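Local atomic coordinates of pyridoxine 4-oxidase (Mesorhizobium loti, PDB entry 4HA6), a protein that probably oxidises pyridoxine to pyridoxal with molecular oxygen, as an FAD-dependent flavoenzyme of the GMC oxidoreductase family. Residues N226-L231 with K468-L473; P365-S370 with G392-R397. One frame throughout, in Å; residues are numbered along the deposited sequence.

Contact 1: residues N226-L231 with K468-L473; sequences NQVRSL and KALDNL
The amide nitrogen ND2 of Asn472 is shared between two carbonyl oxygens, that of Val228 across the contact and that of Asp245. The bond from Asn472 ND2 to Val228 O is 2.9 Å long and nearly straight (172°). It lies in the amide plane of Asn472. The other half of the same amide faces the same residue: Val228 N donates to Asn472 OD1 at 2.8 Å, on a lone pair of that oxygen. One side chain thus pairs with both backbone polar atoms of Val228, much as a neighbouring strand would. CG sits between the backbone N and the carbonyl carbon (chi1 68°), which turns the amide toward strand 227-235. With an alanine here, Val228 N and O and the carbonyl of Asp245 would probably each lose a mate, and the loop a link to the strand. One backbone bond adds to the grip, Asp471 N to Asn226 O at 2.8 Å. Leu470 CD2 packs against that same Asn226 O. On the apolar side, Val228 CG2 meets Leu473 CB at 3.9 Å and Leu470 CD1 at 4.1 Å. Val228 also touches Leu223 and Ile247. The contact therefore sets the middle strand of the three-stranded antiparallel sheet against the loop leading into strand 473-475, an outer strand of the five-stranded parallel sheet of the FAD-binding domain, beside strand 246-249.

Contact 2: residues P365-S370 with G392-R397; sequences PTSRGS and GRDRER
Hydrogen bonds to the carboxylate of Asp394 carry this contact. Thr366 N donates to Asp394 OD1 at 2.7 Å and 169°; the oxygen accepts on its syn lone pair. Asp394 OD2 takes two donors from one residue, Ser367 N at 3.0 Å and Ser367 OG at a short 2.5 Å. Both come from the same face of the carboxylate plane, the hydroxyl further above it. Ser367 OG stands anti to its own carbonyl carbon (chi1 -55°), which carries it to the same oxygen as its backbone N. The hydroxyl is also met by Gln390 N, and Thr366 OG1 bonds to Thr391 OG1. Thr391 OG1, just before helix 392-409, is also hydrogen-bonded to Asp394 N. Within the loop, Arg368 NH1 bridges Pro365 O and Ser367 O, each at 2.8 Å, linking two carbonyls of the same segment. Van der Waals contact is slight: Pro365 CB lies 3.6 Å from Asp394 OD2, and Arg393 CB approaches Thr366 OG1. Three donors and a place in the first turn of a helix would probably favour a charged carboxylate at Asp394, buried yet well supplied with partners.

How the contacts relate
From the N terminus, the chain first lays down strands 4-7, 28-31 and 210-213 of the parallel sheet, then reaches 226-231 in the small antiparallel sheet; strand 246-249 follows. It enters the large antiparallel sheet, and contact 2 closes a short loop after strand 355-362, before the last two strands of that sheet. Only 21 residues separate 365-370 from 392-397, at the start of helix 392-409. Contact 1 closes later, when 468-473 returns to 226-231 after 236 residues. The short loop falls wholly within the long one. The contact centres are 35 Å apart. Contact 1 joins two sheets on the FAD side of the fold; contact 2 lies away from the annotated sites.

Contact 1: residues N226-L231 with K468-L473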
loop_
_atom_site.group_PDB
_atom_site.type_symbol
_atom_site.label_atom_id
_atom_site.label_comp_id
_atom_site.label_asym_id
_atom_site.label_seq_id
_atom_site.Cartn_x
_atom_site.Cartn_y
_atom_site.Cartn_z
ATOM N N ASN A 226 -27.406 10.099 -14.629
ATOM C CA ASN A 226 -26.730 9.471 -13.495
ATOM C C ASN A 226 -25.766 8.362 -13.882
ATOM O O ASN A 226 -25.494 7.465 -13.081
ATOM C CB ASN A 226 -27.741 8.937 -12.496
ATOM C CG ASN A 226 -28.577 10.035 -11.888
ATOM O OD1 ASN A 226 -28.084 11.140 -11.642
ATOM N ND2 ASN A 226 -29.853 9.749 -11.653
ATOM N N GLN A 227 -25.233 8.432 -15.100
ATOM C CA GLN A 227 -24.290 7.422 -15.562
ATOM C C GLN A 227 -23.069 8.025 -16.226
ATOM O O GLN A 227 -23.144 9.116 -16.819
ATOM C CB GLN A 227 -24.979 6.503 -16.567
ATOM C CG GLN A 227 -26.038 5.603 -15.967
ATOM C CD GLN A 227 -26.516 4.576 -16.962
ATOM O OE1 GLN A 227 -26.934 4.922 -18.064
ATOM N NE2 GLN A 227 -26.438 3.304 -16.591
ATOM N N VAL A 228 -21.946 7.314 -16.120
ATOM C CA VAL A 228 -20.785 7.589 -16.957
ATOM C C VAL A 228 -21.077 6.997 -18.336
ATOM O O VAL A 228 -21.369 5.794 -18.453
ATOM C CB VAL A 228 -19.503 6.926 -16.434
ATOM C CG1 VAL A 228 -18.377 7.146 -17.436
ATOM C CG2 VAL A 228 -19.101 7.484 -15.052
ATOM N N ARG A 229 -20.995 7.824 -19.375
ATOM C CA ARG A 229 -21.344 7.377 -20.721
ATOM C C ARG A 229 -20.105 6.974 -21.506
ATOM O O ARG A 229 -20.110 5.977 -22.246
ATOM C CB ARG A 229 -22.135 8.467 -21.450
ATOM C CG ARG A 229 -22.410 8.185 -22.923
ATOM C CD ARG A 229 -23.150 9.354 -23.556
ATOM N NE ARG A 229 -23.415 9.184 -24.986
ATOM C CZ ARG A 229 -22.772 9.842 -25.949
ATOM N NH1 ARG A 229 -21.815 10.708 -25.637
ATOM N NH2 ARG A 229 -23.081 9.638 -27.224
ATOM N N SER A 230 -19.032 7.737 -21.333
ATOM C CA SER A 230 -17.790 7.443 -22.029
ATOM C C SER A 230 -16.578 7.923 -21.240
ATOM O O SER A 230 -16.715 8.623 -20.232
ATOM C CB SER A 230 -17.791 8.099 -23.412
ATOM O OG SER A 230 -17.765 9.512 -23.300
ATOM N N LEU A 231 -15.394 7.540 -21.720
ATOM C CA LEU A 231 -14.118 7.955 -21.145
ATOM C C LEU A 231 -13.285 8.618 -22.220
ATOM O O LEU A 231 -13.217 8.117 -23.345
ATOM C CB LEU A 231 -13.325 6.748 -20.633
ATOM C CG LEU A 231 -13.945 5.764 -19.654
ATOM C CD1 LEU A 231 -14.809 4.761 -20.403
ATOM C CD2 LEU A 231 -12.844 5.063 -18.893
ATOM N N LYS A 468 -21.473 6.907 -4.855
ATOM C CA LYS A 468 -22.853 7.095 -4.396
ATOM C C LYS A 468 -23.715 7.944 -5.347
ATOM O O LYS A 468 -24.930 7.786 -5.391
ATOM C CB LYS A 468 -22.885 7.655 -2.965
ATOM C CG LYS A 468 -22.310 6.698 -1.912
ATOM C CD LYS A 468 -22.817 6.989 -0.489
ATOM C CE LYS A 468 -22.504 5.799 0.433
ATOM N NZ LYS A 468 -23.034 5.945 1.829
ATOM N N ALA A 469 -23.092 8.826 -6.124
ATOM C CA ALA A 469 -23.870 9.744 -6.963
ATOM C C ALA A 469 -24.206 9.216 -8.358
ATOM O O ALA A 469 -24.898 9.895 -9.117
ATOM C CB ALA A 469 -23.171 11.109 -7.064
ATOM N N LEU A 470 -23.721 8.019 -8.701
ATOM C CA LEU A 470 -23.914 7.484 -10.056
ATOM C C LEU A 470 -24.266 5.988 -10.076
ATOM O O LEU A 470 -24.034 5.272 -9.102
ATOM C CB LEU A 470 -22.665 7.733 -10.901
ATOM C CG LEU A 470 -22.326 9.194 -11.206
ATOM C CD1 LEU A 470 -21.029 9.306 -11.957
ATOM C CD2 LEU A 470 -23.425 9.862 -11.988
ATOM N N ASP A 471 -24.815 5.513 -11.190
ATOM C CA ASP A 471 -25.284 4.128 -11.262
ATOM C C ASP A 471 -24.255 3.099 -11.759
ATOM O O ASP A 471 -24.332 1.914 -11.425
ATOM C CB ASP A 471 -26.544 4.045 -12.132
ATOM C CG ASP A 471 -27.678 4.907 -11.605
ATOM O OD1 ASP A 471 -28.419 5.471 -12.441
ATOM O OD2 ASP A 471 -27.828 5.023 -10.365
ATOM N N ASN A 472 -23.295 3.527 -12.567
ATOM C CA ASN A 472 -22.463 2.542 -13.244
ATOM C C ASN A 472 -20.976 2.793 -13.077
ATOM O O ASN A 472 -20.181 2.358 -13.923
ATOM C CB ASN A 472 -22.812 2.486 -14.734
ATOM C CG ASN A 472 -22.424 3.749 -15.456
ATOM O OD1 ASN A 472 -22.259 4.810 -14.838
ATOM N ND2 ASN A 472 -22.258 3.649 -16.768
ATOM N N LEU A 473 -20.604 3.487 -11.997
ATOM C CA LEU A 473 -19.197 3.776 -11.716
ATOM C C LEU A 473 -18.761 3.215 -10.370
ATOM O O LEU A 473 -19.374 3.486 -9.336
ATOM C CB LEU A 473 -18.939 5.288 -11.774
ATOM C CG LEU A 473 -17.553 5.817 -11.391
ATOM C CD1 LEU A 473 -16.492 5.322 -12.340
ATOM C CD2 LEU A 473 -17.576 7.336 -11.378
#

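Contact 2: residues P365-S370 with G392-R397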
loop_
_atom_site.group_PDB
_atom_site.type_symbol
_atom_site.label_atom_id
_atom_site.label_comp_id
_atom_site.label_asym_id
_atom_site.label_seq_id
_atom_site.Cartn_x
_atom_site.Cartn_y
_atom_site.Cartn_z
ATOM N N PRO A 365 -2.252 5.350 12.252
ATOM C CA PRO A 365 -2.223 6.807 12.479
ATOM C C PRO A 365 -3.626 7.405 12.467
ATOM O O PRO A 365 -4.480 6.963 11.670
ATOM C CB PRO A 365 -1.429 7.343 11.274
ATOM C CG PRO A 365 -1.512 6.244 10.217
ATOM C CD PRO A 365 -1.545 4.956 11.019
ATOM N N THR A 366 -3.864 8.374 13.348
ATOM C CA THR A 366 -5.161 9.029 13.413
ATOM C C THR A 366 -5.170 10.315 12.617
ATOM O O THR A 366 -6.240 10.855 12.367
ATOM C CB THR A 366 -5.644 9.299 14.869
ATOM O OG1 THR A 366 -4.768 10.233 15.513
ATOM C CG2 THR A 366 -5.667 8.016 15.655
ATOM N N SER A 367 -3.992 10.812 12.218
ATOM C CA SER A 367 -3.934 11.963 11.310
ATOM C C SER A 367 -4.614 11.639 9.977
ATOM O O SER A 367 -4.694 10.471 9.567
ATOM C CB SER A 367 -2.486 12.407 11.053
ATOM O OG SER A 367 -1.814 12.674 12.276
ATOM N N ARG A 368 -5.114 12.676 9.310
ATOM C CA ARG A 368 -5.836 12.504 8.051
ATOM C C ARG A 368 -5.503 13.668 7.134
ATOM O O ARG A 368 -5.548 14.829 7.560
ATOM C CB ARG A 368 -7.345 12.446 8.295
ATOM C CG ARG A 368 -7.830 11.205 9.040
ATOM C CD ARG A 368 -7.642 9.944 8.184
ATOM N NE ARG A 368 -8.232 8.760 8.812
ATOM C CZ ARG A 368 -7.656 8.056 9.784
ATOM N NH1 ARG A 368 -6.459 8.402 10.259
ATOM N NH2 ARG A 368 -8.274 6.989 10.282
ATOM N N GLY A 369 -5.143 13.364 5.890
ATOM C CA GLY A 369 -4.759 14.413 4.972
ATOM C C GLY A 369 -5.675 14.520 3.774
ATOM O O GLY A 369 -6.845 14.106 3.826
ATOM N N SER A 370 -5.155 15.075 2.680
ATOM C CA SER A 370 -6.007 15.269 1.504
ATOM C C SER A 370 -5.177 15.331 0.241
ATOM O O SER A 370 -3.980 15.640 0.296
ATOM C CB SER A 370 -6.823 16.553 1.633
ATOM O OG SER A 370 -5.980 17.703 1.581
ATOM N N GLY A 392 -1.767 14.396 18.482
ATOM C CA GLY A 392 -0.957 14.092 19.657
ATOM C C GLY A 392 -0.773 12.604 19.857
ATOM O O GLY A 392 0.280 12.146 20.333
ATOM N N ARG A 393 -1.800 11.843 19.480
ATOM C CA ARG A 393 -1.762 10.387 19.558
ATOM C C ARG A 393 -0.663 9.825 18.648
ATOM O O ARG A 393 0.162 8.999 19.087
ATOM C CB ARG A 393 -3.139 9.814 19.189
ATOM C CG ARG A 393 -3.254 8.284 19.221
ATOM C CD ARG A 393 -2.987 7.733 20.615
ATOM N NE ARG A 393 -3.717 6.498 20.890
ATOM C CZ ARG A 393 -4.039 6.094 22.117
ATOM N NH1 ARG A 393 -3.694 6.837 23.164
ATOM N NH2 ARG A 393 -4.702 4.958 22.300
ATOM N N ASP A 394 -0.629 10.289 17.396
ATOM C CA ASP A 394 0.393 9.836 16.435
ATOM C C ASP A 394 1.803 10.146 16.944
ATOM O O ASP A 394 2.722 9.349 16.778
ATOM C CB ASP A 394 0.201 10.507 15.065
ATOM C CG ASP A 394 -0.974 9.941 14.286
ATOM O OD1 ASP A 394 -1.675 9.050 14.818
ATOM O OD2 ASP A 394 -1.212 10.401 13.143
ATOM N N ARG A 395 1.974 11.322 17.547
ATOM C CA ARG A 395 3.284 11.727 18.039
ATOM C C ARG A 395 3.679 10.920 19.273
ATOM O O ARG A 395 4.832 10.496 19.405
ATOM C CB ARG A 395 3.311 13.239 18.325
ATOM C CG ARG A 395 3.253 14.106 17.055
ATOM C CD ARG A 395 3.163 15.611 17.361
ATOM N NE ARG A 395 4.207 16.061 18.282
ATOM C CZ ARG A 395 4.830 17.232 18.202
ATOM N NH1 ARG A 395 4.530 18.087 17.231
ATOM N NH2 ARG A 395 5.758 17.548 19.090
ATOM N N GLU A 396 2.715 10.696 20.166
ATOM C CA GLU A 396 2.961 9.956 21.409
ATOM C C GLU A 396 3.311 8.496 21.116
ATOM O O GLU A 396 4.313 7.972 21.639
ATOM C CB GLU A 396 1.744 10.064 22.349
ATOM C CG GLU A 396 1.920 9.440 23.759
ATOM C CD GLU A 396 1.725 7.918 23.780
ATOM O OE1 GLU A 396 1.035 7.390 22.875
ATOM O OE2 GLU A 396 2.254 7.245 24.706
ATOM N N ARG A 397 2.499 7.855 20.271
ATOM C CA ARG A 397 2.739 6.482 19.827
ATOM C C ARG A 397 4.110 6.284 19.141
ATOM O O ARG A 397 4.742 5.236 19.314
ATOM C CB ARG A 397 1.620 6.023 18.882
ATOM C CG ARG A 397 0.303 5.723 19.561
ATOM C CD ARG A 397 0.381 4.365 20.251
ATOM N NE ARG A 397 -0.823 4.038 21.012
ATOM C CZ ARG A 397 -0.894 4.060 22.342
ATOM N NH1 ARG A 397 0.173 4.401 23.070
ATOM N NH2 ARG A 397 -2.031 3.737 22.943
#